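Local coordinates for blue (Type 1) copper domain protein (Nitrosopumilus maritimus, PDB 5FC9) that binds copper in a mononuclear type 1 site with an open coordination position and probably transfers electrons, at residues G51-S59 with H70-Y81. Residues are numbered along the deposited sequence; the frame is centred on the assembly and turned at random.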
loop_
_atom_site.group_PDB
_atom_site.type_symbol
_atom_site.label_atom_id
_atom_site.label_comp_id
_atom_site.label_asym_id
_atom_site.label_seq_id
_atom_site.Cartn_x
_atom_site.Cartn_y
_atom_site.Cartn_z
ATOM N N GLY A 51 10.843 -15.688 -0.563
ATOM C CA GLY A 51 11.491 -14.425 -0.250
ATOM C C GLY A 51 12.604 -14.548 0.777
ATOM O O GLY A 51 12.867 -13.617 1.540
ATOM N N LYS A 52 13.250 -15.710 0.804
ATOM C CA LYS A 52 14.436 -15.913 1.617
ATOM C C LYS A 52 15.641 -15.698 0.724
ATOM O O LYS A 52 15.610 -16.036 -0.451
ATOM C CB LYS A 52 14.462 -17.318 2.226
ATOM C CG LYS A 52 13.225 -17.636 3.052
ATOM C CD LYS A 52 13.048 -16.651 4.207
ATOM C CE LYS A 52 12.243 -17.289 5.334
ATOM N NZ LYS A 52 12.875 -18.564 5.792
ATOM N N VAL A 53 16.696 -15.119 1.285
ATOM C CA VAL A 53 17.867 -14.803 0.491
ATOM C C VAL A 53 18.632 -16.095 0.209
ATOM O O VAL A 53 18.864 -16.889 1.122
ATOM C CB VAL A 53 18.774 -13.793 1.208
ATOM C CG1 VAL A 53 20.084 -13.605 0.452
ATOM C CG2 VAL A 53 18.066 -12.448 1.336
ATOM N N ILE A 54 18.987 -16.312 -1.051
ATOM C CA ILE A 54 19.799 -17.463 -1.429
ATOM C C ILE A 54 21.117 -16.952 -1.955
ATOM O O ILE A 54 21.226 -15.790 -2.329
ATOM C CB ILE A 54 19.106 -18.353 -2.484
ATOM C CG1 ILE A 54 18.844 -17.579 -3.784
ATOM C CG2 ILE A 54 17.842 -18.964 -1.886
ATOM C CD1 ILE A 54 18.202 -18.383 -4.906
ATOM N N GLN A 55 22.134 -17.804 -1.966
ATOM C CA GLN A 55 23.450 -17.344 -2.384
ATOM C C GLN A 55 23.632 -17.558 -3.875
ATOM O O GLN A 55 23.736 -18.682 -4.341
ATOM C CB GLN A 55 24.547 -18.063 -1.590
ATOM C CG GLN A 55 24.352 -18.005 -0.089
ATOM C CD GLN A 55 24.036 -16.600 0.401
ATOM O OE1 GLN A 55 24.734 -15.643 0.075
ATOM N NE2 GLN A 55 22.972 -16.474 1.183
ATOM N N LEU A 56 23.625 -16.470 -4.637
ATOM C CA LEU A 56 23.895 -16.550 -6.063
ATOM C C LEU A 56 24.411 -15.195 -6.536
ATOM O O LEU A 56 25.501 -15.096 -7.086
ATOM C CB LEU A 56 22.656 -16.966 -6.849
ATOM C CG LEU A 56 22.921 -17.161 -8.348
ATOM C CD1 LEU A 56 23.939 -18.283 -8.611
ATOM C CD2 LEU A 56 21.632 -17.410 -9.096
ATOM N N PHE A 57 23.632 -14.142 -6.311
ATOM C CA PHE A 57 24.175 -12.798 -6.494
ATOM C C PHE A 57 23.640 -11.927 -5.370
ATOM O O PHE A 57 22.429 -11.806 -5.155
ATOM C CB PHE A 57 23.870 -12.225 -7.894
ATOM C CG PHE A 57 22.421 -12.268 -8.299
ATOM C CD1 PHE A 57 21.863 -13.415 -8.838
ATOM C CD2 PHE A 57 21.622 -11.135 -8.168
ATOM C CE1 PHE A 57 20.538 -13.443 -9.232
ATOM C CE2 PHE A 57 20.301 -11.157 -8.562
ATOM C CZ PHE A 57 19.752 -12.309 -9.086
ATOM N N ASN A 58 24.575 -11.378 -4.611
ATOM C CA ASN A 58 24.277 -10.770 -3.332
ATOM C C ASN A 58 25.211 -9.600 -3.103
ATOM O O ASN A 58 26.397 -9.774 -2.812
ATOM C CB ASN A 58 24.414 -11.787 -2.199
ATOM C CG ASN A 58 23.629 -13.059 -2.456
ATOM O OD1 ASN A 58 24.109 -13.968 -3.142
ATOM N ND2 ASN A 58 22.416 -13.139 -1.899
ATOM N N SER A 59 24.658 -8.402 -3.236
ATOM C CA SER A 59 25.458 -7.189 -3.219
ATOM C C SER A 59 25.771 -6.705 -1.815
ATOM O O SER A 59 25.079 -7.032 -0.844
ATOM C CB SER A 59 24.729 -6.082 -3.995
ATOM O OG SER A 59 23.817 -5.428 -3.134
ATOM N N HIS A 70 26.965 -8.701 -11.801
ATOM C CA HIS A 70 26.985 -10.164 -11.758
ATOM C C HIS A 70 26.952 -10.755 -13.165
ATOM O O HIS A 70 26.182 -10.310 -14.024
ATOM C CB HIS A 70 25.809 -10.695 -10.940
ATOM C CG HIS A 70 25.795 -12.187 -10.796
ATOM N ND1 HIS A 70 26.670 -12.861 -9.972
ATOM C CD2 HIS A 70 25.002 -13.130 -11.356
ATOM C CE1 HIS A 70 26.420 -14.157 -10.036
ATOM N NE2 HIS A 70 25.416 -14.348 -10.871
ATOM N N VAL A 71 27.791 -11.766 -13.401
ATOM C CA VAL A 71 27.769 -12.466 -14.678
ATOM C C VAL A 71 26.812 -13.653 -14.615
ATOM O O VAL A 71 26.968 -14.535 -13.774
ATOM C CB VAL A 71 29.178 -12.961 -15.090
ATOM C CG1 VAL A 71 29.119 -13.600 -16.464
ATOM C CG2 VAL A 71 30.173 -11.809 -15.083
ATOM N N PHE A 72 25.822 -13.661 -15.504
ATOM C CA PHE A 72 24.831 -14.732 -15.551
ATOM C C PHE A 72 25.225 -15.784 -16.589
ATOM O O PHE A 72 25.076 -15.560 -17.787
ATOM C CB PHE A 72 23.443 -14.167 -15.870
ATOM C CG PHE A 72 22.788 -13.477 -14.708
ATOM C CD1 PHE A 72 23.041 -12.140 -14.445
ATOM C CD2 PHE A 72 21.912 -14.164 -13.883
ATOM C CE1 PHE A 72 22.431 -11.499 -13.371
ATOM C CE2 PHE A 72 21.306 -13.532 -12.808
ATOM C CZ PHE A 72 21.569 -12.195 -12.554
ATOM N N GLU A 73 25.714 -16.928 -16.121
ATOM C CA GLU A 73 26.233 -17.962 -17.015
ATOM C C GLU A 73 25.273 -19.140 -17.203
ATOM O O GLU A 73 25.575 -20.054 -17.971
ATOM C CB GLU A 73 27.571 -18.494 -16.497
ATOM C CG GLU A 73 28.714 -17.496 -16.515
ATOM C CD GLU A 73 29.628 -17.668 -15.313
ATOM O OE1 GLU A 73 29.110 -18.012 -14.232
ATOM O OE2 GLU A 73 30.849 -17.475 -15.459
ATOM N N GLU A 74 24.149 -19.150 -16.487
ATOM C CA GLU A 74 23.159 -20.203 -16.684
ATOM C C GLU A 74 21.819 -19.630 -17.124
ATOM O O GLU A 74 21.386 -18.600 -16.601
ATOM C CB GLU A 74 22.956 -21.024 -15.409
ATOM C CG GLU A 74 24.129 -21.862 -14.910
ATOM C CD GLU A 74 25.365 -21.054 -14.561
ATOM O OE1 GLU A 74 25.343 -20.358 -13.525
ATOM O OE2 GLU A 74 26.371 -21.148 -15.293
ATOM N N GLU A 75 21.160 -20.295 -18.071
ATOM C CA GLU A 75 19.788 -19.944 -18.413
ATOM C C GLU A 75 18.880 -20.157 -17.202
ATOM O O GLU A 75 19.171 -20.991 -16.331
ATOM C CB GLU A 75 19.291 -20.766 -19.610
ATOM C CG GLU A 75 20.103 -20.587 -20.896
ATOM C CD GLU A 75 21.303 -21.532 -21.008
ATOM O OE1 GLU A 75 21.763 -22.081 -19.978
ATOM O OE2 GLU A 75 21.795 -21.705 -22.142
ATOM N N GLY A 76 17.790 -19.396 -17.138
ATOM C CA GLY A 76 16.860 -19.517 -16.033
ATOM C C GLY A 76 16.215 -18.187 -15.698
ATOM O O GLY A 76 16.563 -17.151 -16.266
ATOM N N VAL A 77 15.248 -18.223 -14.790
ATOM C CA VAL A 77 14.574 -17.015 -14.334
ATOM C C VAL A 77 15.019 -16.747 -12.905
ATOM O O VAL A 77 14.860 -17.590 -12.024
ATOM C CB VAL A 77 13.049 -17.152 -14.422
ATOM C CG1 VAL A 77 12.363 -15.913 -13.844
ATOM C CG2 VAL A 77 12.626 -17.372 -15.870
ATOM N N TYR A 78 15.605 -15.575 -12.683
ATOM C CA TYR A 78 16.225 -15.280 -11.401
ATOM C C TYR A 78 15.531 -14.112 -10.696
ATOM O O TYR A 78 15.605 -12.975 -11.161
ATOM C CB TYR A 78 17.711 -14.971 -11.610
ATOM C CG TYR A 78 18.466 -16.115 -12.245
ATOM C CD1 TYR A 78 18.617 -16.202 -13.624
ATOM C CD2 TYR A 78 18.999 -17.121 -11.459
ATOM C CE1 TYR A 78 19.299 -17.265 -14.196
ATOM C CE2 TYR A 78 19.684 -18.181 -12.018
ATOM C CZ TYR A 78 19.830 -18.249 -13.379
ATOM O OH TYR A 78 20.516 -19.315 -13.921
ATOM N N LYS A 79 14.867 -14.397 -9.580
ATOM C CA LYS A 79 14.232 -13.358 -8.771
ATOM C C LYS A 79 15.250 -12.715 -7.837
ATOM O O LYS A 79 16.165 -13.377 -7.354
ATOM C CB LYS A 79 13.081 -13.933 -7.936
ATOM C CG LYS A 79 11.938 -14.518 -8.735
ATOM C CD LYS A 79 10.850 -15.074 -7.824
ATOM C CE LYS A 79 10.566 -16.537 -8.130
ATOM N NZ LYS A 79 11.762 -17.404 -7.930
ATOM N N TYR A 80 15.080 -11.429 -7.555
ATOM C CA TYR A 80 15.907 -10.790 -6.546
ATOM C C TYR A 80 15.125 -9.694 -5.855
ATOM O O TYR A 80 14.116 -9.225 -6.381
ATOM C CB TYR A 80 17.188 -10.206 -7.160
ATOM C CG TYR A 80 16.914 -9.079 -8.119
ATOM C CD1 TYR A 80 16.665 -9.330 -9.453
ATOM C CD2 TYR A 80 16.889 -7.758 -7.677
ATOM C CE1 TYR A 80 16.396 -8.294 -10.352
ATOM C CE2 TYR A 80 16.614 -6.718 -8.555
ATOM C CZ TYR A 80 16.370 -6.987 -9.882
ATOM O OH TYR A 80 16.101 -5.967 -10.765
ATOM N N TYR A 81 15.594 -9.274 -4.693
ATOM C CA TYR A 81 14.915 -8.195 -3.996
ATOM C C TYR A 81 15.968 -7.322 -3.308
ATOM O O TYR A 81 17.168 -7.512 -3.512
ATOM C CB TYR A 81 13.857 -8.807 -3.047
ATOM C CG TYR A 81 14.260 -9.189 -1.633
ATOM C CD1 TYR A 81 13.321 -9.183 -0.612
ATOM C CD2 TYR A 81 15.583 -9.479 -1.294
ATOM C CE1 TYR A 81 13.677 -9.505 0.701
ATOM C CE2 TYR A 81 15.939 -9.786 0.002
ATOM C CZ TYR A 81 14.987 -9.803 0.992
ATOM O OH TYR A 81 15.340 -10.127 2.285
#
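F57 fills the space between strand 67-72 and strand 76-81, which belong to the two different sheets of the cupredoxin beta sandwich, and there meets H70, F72, Y78 and Y80, a worked example of one aromatic residue bridging opposed sheets. Its CB sits over the centre of the H70 ring, 3.5 Å from the centroid, a CH-pi contact. CG, lying between the backbone N and the carbonyl carbon (chi1 52°), carries the ring past H70 to F72 and Y80. F72 turns its edge to the F57 face, the planes at 66°. Farther round, Y80 CB lies 3.5 Å from F57 CE2, and Y78 CB comes to the ring's edge. Replacing F57 with an alanine would probably open a gap between F72 and Y80 and leave the F72 edge without its aromatic face.

Buried F57 thus has four side-chain neighbours, whereas the solvent side is sparser: exposed L56 lays CD2 against Y78 alone, 3.5 Å from its CD2, and partly exposed V53 touches Y81, next to the copper ligand C82.

L56 O approaches H70 CE1 at 3.2 Å, setting a carbonyl against the imidazole of H70, a ligand of a second copper ion not bound to this chain here. Polar groups otherwise bond within a segment or to neighbouring strands, as N58 ND2 does to I54 O and Q45, and the fit probably rests mainly on packed carbon surfaces.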